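PDB 3KEW: DHHA1 domain protein from Clostridium perfringens, which probably hydrolyses wrongly charged alanine tRNA, like the zinc-dependent editing domains of alanyl-tRNA synthetases. Local coordinates for residues Lys5-Asp10 / Cys196-Arg201. Sequence-based numbering, arbitrary orientation.
Sequences KLYYED and CGVHPR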
# COMPACT_ATOMS: atom_id res chain seq x y z
N LYS A 5 -2.33 -3.19 15.48
CA LYS A 5 -2.53 -2.83 14.07
C LYS A 5 -2.57 -4.07 13.18
O LYS A 5 -1.54 -4.59 12.73
CB LYS A 5 -1.49 -1.79 13.62
CG LYS A 5 -1.46 -0.57 14.54
CD LYS A 5 -0.56 0.56 14.09
CE LYS A 5 0.92 0.24 14.20
NZ LYS A 5 1.70 1.48 13.94
N LEU A 6 -3.79 -4.54 12.92
CA LEU A 6 -4.06 -5.80 12.23
C LEU A 6 -3.61 -5.83 10.76
O LEU A 6 -3.18 -6.87 10.27
CB LEU A 6 -5.54 -6.17 12.34
CG LEU A 6 -6.03 -6.61 13.74
CD1 LEU A 6 -7.54 -6.68 13.80
CD2 LEU A 6 -5.41 -7.95 14.14
N TYR A 7 -3.68 -4.67 10.11
CA TYR A 7 -3.27 -4.50 8.71
C TYR A 7 -1.82 -4.90 8.41
O TYR A 7 -1.50 -5.26 7.29
CB TYR A 7 -3.57 -3.07 8.20
CG TYR A 7 -3.07 -1.92 9.06
CD1 TYR A 7 -3.93 -1.25 9.93
CD2 TYR A 7 -1.75 -1.49 8.98
CE1 TYR A 7 -3.48 -0.19 10.71
CE2 TYR A 7 -1.29 -0.44 9.75
CZ TYR A 7 -2.16 0.20 10.61
OH TYR A 7 -1.70 1.25 11.37
N TYR A 8 -0.96 -4.82 9.43
CA TYR A 8 0.42 -5.28 9.31
C TYR A 8 0.62 -6.73 9.78
O TYR A 8 1.73 -7.27 9.68
CB TYR A 8 1.37 -4.37 10.09
CG TYR A 8 1.71 -3.04 9.43
CD1 TYR A 8 1.95 -1.90 10.22
CD2 TYR A 8 1.79 -2.90 8.04
CE1 TYR A 8 2.27 -0.67 9.64
CE2 TYR A 8 2.10 -1.67 7.44
CZ TYR A 8 2.34 -0.56 8.25
OH TYR A 8 2.65 0.66 7.69
N GLU A 9 -0.43 -7.36 10.31
CA GLU A 9 -0.37 -8.75 10.75
C GLU A 9 -0.95 -9.69 9.70
O GLU A 9 -0.34 -10.70 9.34
CB GLU A 9 -1.08 -8.94 12.10
CG GLU A 9 -0.46 -8.16 13.28
CD GLU A 9 1.04 -8.40 13.43
OE1 GLU A 9 1.47 -9.57 13.43
OE2 GLU A 9 1.78 -7.40 13.54
N ASP A 10 -2.14 -9.34 9.22
CA ASP A 10 -2.81 -10.02 8.12
C ASP A 10 -3.56 -8.97 7.30
O ASP A 10 -4.61 -8.46 7.70
CB ASP A 10 -3.78 -11.08 8.66
CG ASP A 10 -4.45 -11.90 7.55
OD1 ASP A 10 -5.18 -12.84 7.92
OD2 ASP A 10 -4.26 -11.64 6.33
N CYS A 196 6.22 1.14 3.88
CA CYS A 196 5.17 1.16 4.91
C CYS A 196 3.79 0.86 4.31
O CYS A 196 2.77 1.02 4.99
CB CYS A 196 5.11 2.53 5.59
SG CYS A 196 6.57 2.94 6.55
N GLY A 197 3.76 0.46 3.05
CA GLY A 197 2.50 0.15 2.39
C GLY A 197 1.87 -1.15 2.87
O GLY A 197 2.51 -1.95 3.55
N VAL A 198 0.60 -1.32 2.51
CA VAL A 198 -0.11 -2.59 2.67
C VAL A 198 -0.26 -3.23 1.28
O VAL A 198 -0.98 -2.72 0.42
CB VAL A 198 -1.47 -2.39 3.41
CG1 VAL A 198 -2.38 -3.61 3.27
CG2 VAL A 198 -1.20 -2.10 4.90
N HIS A 199 0.45 -4.34 1.08
CA HIS A 199 0.54 -5.01 -0.21
C HIS A 199 -0.20 -6.36 -0.24
O HIS A 199 -0.41 -6.98 0.81
CB HIS A 199 2.03 -5.23 -0.54
CG HIS A 199 2.76 -3.96 -0.86
ND1 HIS A 199 3.02 -3.55 -2.15
CD2 HIS A 199 3.25 -2.99 -0.05
CE1 HIS A 199 3.65 -2.39 -2.12
NE2 HIS A 199 3.80 -2.03 -0.86
N PRO A 200 -0.62 -6.81 -1.44
CA PRO A 200 -1.08 -8.20 -1.58
C PRO A 200 0.06 -9.18 -1.29
O PRO A 200 1.21 -8.77 -1.24
CB PRO A 200 -1.52 -8.28 -3.05
CG PRO A 200 -1.77 -6.86 -3.47
CD PRO A 200 -0.73 -6.08 -2.72
N ARG A 201 -0.26 -10.45 -1.07
CA ARG A 201 0.77 -11.42 -0.68
C ARG A 201 1.36 -12.17 -1.85
O ARG A 201 2.27 -12.98 -1.68
CB ARG A 201 0.24 -12.41 0.36
CG ARG A 201 0.34 -11.90 1.79
CD ARG A 201 0.17 -13.04 2.78
NE ARG A 201 -0.44 -12.58 4.02
CZ ARG A 201 -0.50 -13.29 5.14
NH1 ARG A 201 0.01 -14.51 5.20
NH2 ARG A 201 -1.08 -12.77 6.22
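Tyr8 reaches from the 3-10 turn 6-8, just past strand 4-5 at the N-terminal end of the chain, to the loop 196-201, which directly follows the zinc ligand Cys195 in a domain whose sequence family and zinc site are consistent with the editing domain of alanyl- and threonyl-tRNA synthetases. Leu6 O closes the turn by accepting from Glu9 N and, one residue on, from Asp10 N. From CB the Tyr8 side chain runs with CG anti to the carbonyl carbon, beside the backbone N, and the ring sets its edge at Cys196 O and Gly197 O, near its plane. Tyr8 CE2 meets Gly197 O at 3.9 Å, and the CG2 methyl of Val198 lies obliquely to the ring, 4.2 Å from that same Tyr8 CE2. Tyr8 CZ comes within 3.6 Å of Cys196 O. The tip makes the one hydrogen bond between the segments: Tyr8 OH donates to Cys196 O over 2.7 Å, with a C=O...O angle of 124° and the hydroxyl tilted 26° from the carbonyl plane. One face of the Tyr8 ring is met by CE2 of Tyr7, offset toward the rim, and Arg183 adds a cation-pi contact.

Val198 is the apolar link. Its CG2 approaches CD2 of Tyr7 at 4.2 Å, and the two side chains cross at about a right angle; both also touch Arg91 of helix 88-112, the helix that supplies the zinc ligands His98 and His102.

At the other end the polar link is looser. Asp10 OD2 takes a hydrogen bond from Tyr12 N, while Arg201 NE is held by Gln11 OE1. The carboxylate and guanidinium planes stand 63° apart, so the salt bridge is not a flat paired one: it rests on Arg201 NH2 approaching Asp10 OD2 at 3.4 Å.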